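Local coordinates for ferric uptake regulation protein (PDB 2XIG) that probably acts as a global iron-responsive repressor, using ferrous iron as a cofactor to bind the operators of the genes it silences as a homodimer, at residues S9-E12 against R13-M16; K57-S60 against I61-Y65. The protein carries 2 engineered substitutions. All coordinates share one frame; numbering follows the deposited sequence.

How the contacts relate
Contacts 1 and 2 both lie in what is, by similarity, the DNA-binding region of Fur, their centres about 22 Å apart, and they show how differently a helix treats its middle and its start. In contact 1, within helix 7-20, backbone bonds are regular and the side chains divide into an apolar face against the domain and an outer face of charged pairs. Contact 2 opens helix 61-73, where serine hydroxyls and two waters gather round the first turn. Both are partly buried, and the two helices touch through Leu14, which packs on Phe70 and Leu71. In the assembly, Glu12 and Arg13 of a second subunit pack on contact 2, whereas no other chain touches contact 1.

Contact 1: S9-E12 against R13-M16; sequences SILE and RLRM
Ser9-Glu12 and Arg13-Met16 are successive turns of one alpha helix, joined by four i to i+4 backbone hydrogen bonds that run from Arg13 N to Ser9 O (3.0 Å) through to Met16 N to Glu12 O (2.9 Å). On the outer side, Glu12 and Arg15 run alongside one another in an i, i+3 salt bridge. Arg15 holds the carboxylate through NE and NH2, one to each oxygen: NH2 reaches Glu12 OE1 at 2.7 Å on its syn lone pair, and NE reaches Glu12 OE2 at 3.0 Å, also syn but 29° out of the carboxylate plane. The two flat groups are turned 35° apart. A bend at chi2 of Glu12 (64°) swings its carboxylate toward Arg15, and Met16 CG comes within 3.6 Å of Glu12 OE1. Helix 7-20, an N-terminal helix packed on the winged-helix domain, is amphipathic here: Ile10 and Leu11 pack on helix 27-38 and Leu14 on helix 61-73, while Leu11 CD2 meets Leu14 CD2 at 4.1 Å. Arg13 folds back toward the preceding turn through a bend at chi3, bringing NH2 to 4.0 Å from Ile10 CG1, and its NE forms a salt bridge with Glu5, which also accepts a hydrogen bond from the hydroxyl of Ser9.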
ATOM      1  N   SER C   9      24.605  -9.376 -32.576  1.00 19.60           N
ATOM      2  CA  SER C   9      24.771  -7.950 -32.836  1.00 26.01           C
ATOM      3  C   SER C   9      24.721  -7.150 -31.532  1.00 21.84           C
ATOM      4  O   SER C   9      25.496  -6.215 -31.318  1.00 20.91           O
ATOM      5  CB  SER C   9      23.677  -7.470 -33.790  1.00 28.85           C
ATOM      6  OG  SER C   9      23.715  -6.066 -33.923  1.00 31.71           O
ATOM      7  N   ILE C  10      23.801  -7.528 -30.652  1.00 20.42           N
ATOM      8  CA  ILE C  10      23.677  -6.857 -29.358  1.00 19.13           C
ATOM      9  C   ILE C  10      24.925  -7.082 -28.507  1.00 17.88           C
ATOM     10  O   ILE C  10      25.481  -6.138 -27.928  1.00 18.54           O
ATOM     11  CB  ILE C  10      22.403  -7.320 -28.620  1.00 17.69           C
ATOM     12  CG1 ILE C  10      21.172  -6.975 -29.464  1.00 19.62           C
ATOM     13  CG2 ILE C  10      22.316  -6.683 -27.234  1.00 19.86           C
ATOM     14  CD1 ILE C  10      19.870  -7.462 -28.916  1.00 19.91           C
ATOM     15  N   LEU C  11      25.387  -8.326 -28.452  1.00 17.58           N
ATOM     16  CA  LEU C  11      26.586  -8.633 -27.678  1.00 19.94           C
ATOM     17  C   LEU C  11      27.839  -7.919 -28.205  1.00 21.33           C
ATOM     18  O   LEU C  11      28.741  -7.600 -27.437  1.00 20.21           O
ATOM     19  CB  LEU C  11      26.818 -10.137 -27.594  1.00 18.70           C
ATOM     20  CG  LEU C  11      25.764 -10.872 -26.763  1.00 22.23           C
ATOM     21  CD1 LEU C  11      26.018 -12.360 -26.760  1.00 27.50           C
ATOM     22  CD2 LEU C  11      25.711 -10.339 -25.321  1.00 18.45           C
ATOM     23  N   GLU C  12      27.911  -7.678 -29.510  1.00 21.21           N
ATOM     24  CA  GLU C  12      29.053  -6.931 -30.046  1.00 22.92           C
ATOM     25  C   GLU C  12      28.954  -5.447 -29.677  1.00 18.59           C
ATOM     26  O   GLU C  12      29.957  -4.825 -29.307  1.00 25.39           O
ATOM     27  CB  GLU C  12      29.205  -7.118 -31.567  1.00 20.86           C
ATOM     28  CG  GLU C  12      30.283  -6.221 -32.200  1.00 24.14           C
ATOM     29  CD  GLU C  12      31.710  -6.513 -31.723  1.00 31.37           C
ATOM     30  OE1 GLU C  12      32.582  -5.629 -31.896  1.00 32.70           O
ATOM     31  OE2 GLU C  12      31.971  -7.612 -31.181  1.00 34.03           O
ATOM     32  N   ARG C  13      27.759  -4.878 -29.781  1.00 16.39           N
ATOM     33  CA  ARG C  13      27.531  -3.528 -29.270  1.00 24.21           C
ATOM     34  C   ARG C  13      27.878  -3.462 -27.784  1.00 25.40           C
ATOM     35  O   ARG C  13      28.406  -2.459 -27.297  1.00 21.44           O
ATOM     36  CB  ARG C  13      26.085  -3.088 -29.481  1.00 24.79           C
ATOM     37  CG  ARG C  13      25.715  -2.837 -30.926  1.00 28.29           C
ATOM     38  CD  ARG C  13      24.465  -1.970 -31.046  1.00 25.66           C
ATOM     39  NE  ARG C  13      23.262  -2.647 -30.561  1.00 24.90           N
ATOM     40  CZ  ARG C  13      22.630  -2.338 -29.435  1.00 28.09           C
ATOM     41  NH1 ARG C  13      23.074  -1.355 -28.655  1.00 24.93           N
ATOM     42  NH2 ARG C  13      21.545  -3.012 -29.091  1.00 29.26           N
ATOM     43  N   LEU C  14      27.585  -4.541 -27.067  1.00 21.14           N
ATOM     44  CA  LEU C  14      27.918  -4.597 -25.646  1.00 23.93           C
ATOM     45  C   LEU C  14      29.435  -4.548 -25.456  1.00 28.53           C
ATOM     46  O   LEU C  14      29.939  -3.762 -24.658  1.00 25.04           O
ATOM     47  CB  LEU C  14      27.349  -5.855 -25.000  1.00 24.25           C
ATOM     48  CG  LEU C  14      27.692  -6.013 -23.515  1.00 26.18           C
ATOM     49  CD1 LEU C  14      27.196  -4.805 -22.725  1.00 23.10           C
ATOM     50  CD2 LEU C  14      27.105  -7.303 -22.958  1.00 24.88           C
ATOM     51  N   ARG C  15      30.150  -5.396 -26.192  1.00 30.02           N
ATOM     52  CA  ARG C  15      31.613  -5.434 -26.133  1.00 33.69           C
ATOM     53  C   ARG C  15      32.200  -4.061 -26.431  1.00 32.10           C
ATOM     54  O   ARG C  15      33.125  -3.609 -25.759  1.00 30.19           O
ATOM     55  CB  ARG C  15      32.168  -6.464 -27.120  1.00 32.33           C
ATOM     56  CG  ARG C  15      33.660  -6.762 -26.945  1.00 36.42           C
ATOM     57  CD  ARG C  15      34.210  -7.567 -28.115  1.00 36.91           C
ATOM     58  NE  ARG C  15      34.195  -6.792 -29.351  1.00 38.34           N
ATOM     59  CZ  ARG C  15      35.148  -5.933 -29.698  1.00 39.07           C
ATOM     60  NH1 ARG C  15      36.197  -5.746 -28.904  1.00 39.94           N
ATOM     61  NH2 ARG C  15      35.054  -5.261 -30.834  1.00 33.56           N
ATOM     62  N   MET C  16      31.652  -3.393 -27.437  1.00 27.45           N
ATOM     63  CA  MET C  16      32.137  -2.068 -27.795  1.00 31.13           C
ATOM     64  C   MET C  16      31.866  -1.045 -26.697  1.00 34.55           C
ATOM     65  O   MET C  16      32.688  -0.169 -26.439  1.00 36.03           O
ATOM     66  CB  MET C  16      31.542  -1.624 -29.130  1.00 31.24           C
ATOM     67  CG  MET C  16      32.083  -2.419 -30.301  1.00 32.26           C
ATOM     68  SD  MET C  16      33.857  -2.151 -30.540  1.00 46.84           S
ATOM     69  CE  MET C  16      33.834  -0.522 -31.287  1.00 51.74           C
TER

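Contact 2: K57-S60 against I61-Y65; sequences KNTS and ISSVY
Helices 45-52 and 61-73 form the helix-turn-helix of the winged-helix domain, and the second, probably the recognition helix as in relatives, begins at its N-cap Ser60, which meets the first turn with hydroxyl and carbonyl. A chi1 of 156° puts Ser60 OG roughly anti to its own backbone N, where it meets Ser62 OG at 2.6 Å, a hydrogen bond in which either oxygen could be the donor. Water 1 is 2.5 Å from Ser60 OG and accepts from Ser62 N at 2.9 Å, and so bridges the cap hydroxyl to the backbone. The carbonyl oxygen of Ser60 draws weak bonds from Ser63 N at 3.1 Å and Val64 N at 3.4 Å. Ser63 OG, set between its own N and carbonyl carbon (chi1 74°), comes to 2.7 Å from Ser60 O; Gln28 is another partner. Water 2 links Ser63 OG to Ser60 N, accepting from the latter at 2.9 Å. Thr59 CG2 approaches Ser63 OG to 3.6 Å. Thr59 and Val64 touch Gln28 of helix 27-38, while Thr59 on Ile52, Ile61 and Val64 on Thr49, and Tyr65 on Pro45 pack this first turn and its lead-in against helix 45-52.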
ATOM      1  N   LYS C  57      27.023 -21.517  -9.954  1.00 38.40           N
ATOM      2  CA  LYS C  57      26.194 -21.588  -8.754  1.00 43.78           C
ATOM      3  C   LYS C  57      26.520 -20.524  -7.712  1.00 41.34           C
ATOM      4  O   LYS C  57      25.640 -20.087  -6.974  1.00 42.41           O
ATOM      5  CB  LYS C  57      26.298 -22.978  -8.107  1.00 54.43           C
ATOM      6  CG  LYS C  57      25.728 -24.120  -8.942  1.00 62.29           C
ATOM      7  CD  LYS C  57      26.519 -24.328 -10.229  1.00 66.94           C
ATOM      8  CE  LYS C  57      28.013 -24.435  -9.957  1.00 69.56           C
ATOM      9  NZ  LYS C  57      28.821 -24.143 -11.177  1.00 71.24           N
ATOM     10  N   ASN C  58      27.781 -20.114  -7.640  1.00 40.24           N
ATOM     11  CA  ASN C  58      28.197 -19.168  -6.611  1.00 37.98           C
ATOM     12  C   ASN C  58      28.087 -17.700  -7.027  1.00 36.35           C
ATOM     13  O   ASN C  58      28.715 -16.831  -6.424  1.00 34.61           O
ATOM     14  CB  ASN C  58      29.608 -19.492  -6.120  1.00 37.07           C
ATOM     15  CG  ASN C  58      29.714 -20.893  -5.561  1.00 41.25           C
ATOM     16  OD1 ASN C  58      28.814 -21.365  -4.862  1.00 40.12           O
ATOM     17  ND2 ASN C  58      30.814 -21.571  -5.870  1.00 47.14           N
ATOM     18  N   THR C  59      27.280 -17.434  -8.052  1.00 32.73           N
ATOM     19  CA  THR C  59      26.993 -16.068  -8.473  1.00 27.35           C
ATOM     20  C   THR C  59      26.131 -15.344  -7.430  1.00 29.16           C
ATOM     21  O   THR C  59      25.144 -15.890  -6.930  1.00 26.36           O
ATOM     22  CB  THR C  59      26.255 -16.043  -9.825  1.00 28.53           C
ATOM     23  OG1 THR C  59      27.040 -16.709 -10.821  1.00 34.84           O
ATOM     24  CG2 THR C  59      25.990 -14.612 -10.269  1.00 31.06           C
ATOM     25  N   SER C  60      26.501 -14.105  -7.125  1.00 23.61           N
ATOM     26  CA  SER C  60      25.797 -13.306  -6.126  1.00 21.06           C
ATOM     27  C   SER C  60      24.789 -12.376  -6.786  1.00 22.12           C
ATOM     28  O   SER C  60      25.022 -11.864  -7.899  1.00 20.22           O
ATOM     29  CB  SER C  60      26.814 -12.500  -5.315  1.00 34.35           C
ATOM     30  OG  SER C  60      26.219 -11.347  -4.748  1.00 44.79           O
ATOM     31  N   ILE C  61      23.663 -12.153  -6.119  1.00 18.10           N
ATOM     32  CA  ILE C  61      22.615 -11.318  -6.702  1.00 17.92           C
ATOM     33  C   ILE C  61      23.064  -9.860  -6.774  1.00 17.36           C
ATOM     34  O   ILE C  61      22.622  -9.115  -7.658  1.00 15.14           O
ATOM     35  CB  ILE C  61      21.247 -11.474  -5.970  1.00 21.17           C
ATOM     36  CG1 ILE C  61      20.120 -10.825  -6.784  1.00 23.57           C
ATOM     37  CG2 ILE C  61      21.298 -10.909  -4.548  1.00 24.04           C
ATOM     38  CD1 ILE C  61      18.718 -11.285  -6.371  1.00 26.79           C
ATOM     39  N   SER C  62      23.962  -9.455  -5.877  1.00 17.90           N
ATOM     40  CA  SER C  62      24.541  -8.105  -5.970  1.00 21.14           C
ATOM     41  C   SER C  62      25.259  -7.885  -7.298  1.00 19.67           C
ATOM     42  O   SER C  62      25.232  -6.784  -7.852  1.00 18.41           O
ATOM     43  CB  SER C  62      25.502  -7.824  -4.812  1.00 21.28           C
ATOM     44  OG  SER C  62      26.563  -8.757  -4.793  1.00 21.48           O
ATOM     45  N   SER C  63      25.899  -8.928  -7.817  1.00 16.44           N
ATOM     46  CA  SER C  63      26.607  -8.782  -9.089  1.00 16.52           C
ATOM     47  C   SER C  63      25.609  -8.616 -10.233  1.00 19.49           C
ATOM     48  O   SER C  63      25.846  -7.847 -11.172  1.00 22.59           O
ATOM     49  CB  SER C  63      27.596  -9.933  -9.335  1.00 26.98           C
ATOM     50  OG  SER C  63      26.938 -11.140  -9.676  1.00 35.47           O
ATOM     51  N   VAL C  64      24.476  -9.310 -10.136  1.00 19.00           N
ATOM     52  CA  VAL C  64      23.433  -9.196 -11.152  1.00 17.51           C
ATOM     53  C   VAL C  64      22.795  -7.809 -11.170  1.00 16.54           C
ATOM     54  O   VAL C  64      22.579  -7.239 -12.244  1.00 21.33           O
ATOM     55  CB  VAL C  64      22.377 -10.309 -11.026  1.00 16.48           C
ATOM     56  CG1 VAL C  64      21.208 -10.036 -11.969  1.00 21.38           C
ATOM     57  CG2 VAL C  64      23.021 -11.663 -11.335  1.00 17.93           C
ATOM     58  N   TYR C  65      22.527  -7.253  -9.993  1.00 14.56           N
ATOM     59  CA  TYR C  65      22.003  -5.892  -9.908  1.00 19.22           C
ATOM     60  C   TYR C  65      22.944  -4.898 -10.567  1.00 17.74           C
ATOM     61  O   TYR C  65      22.505  -4.057 -11.350  1.00 21.29           O
ATOM     62  CB  TYR C  65      21.739  -5.466  -8.454  1.00 18.90           C
ATOM     63  CG  TYR C  65      20.320  -5.735  -8.005  1.00 21.13           C
ATOM     64  CD1 TYR C  65      19.356  -4.738  -8.049  1.00 25.27           C
ATOM     65  CD2 TYR C  65      19.940  -6.999  -7.570  1.00 16.71           C
ATOM     66  CE1 TYR C  65      18.046  -4.991  -7.650  1.00 21.73           C
ATOM     67  CE2 TYR C  65      18.646  -7.259  -7.180  1.00 17.82           C
ATOM     68  CZ  TYR C  65      17.706  -6.257  -7.217  1.00 23.75           C
ATOM     69  OH  TYR C  65      16.422  -6.527  -6.815  1.00 27.60           O
TER
HETATM   70  O   HOH W   1      24.430 -10.531  -3.212  1.00 20.17           O
HETATM   71  O   HOH W   2      29.009 -12.965  -7.977  1.00 32.12           O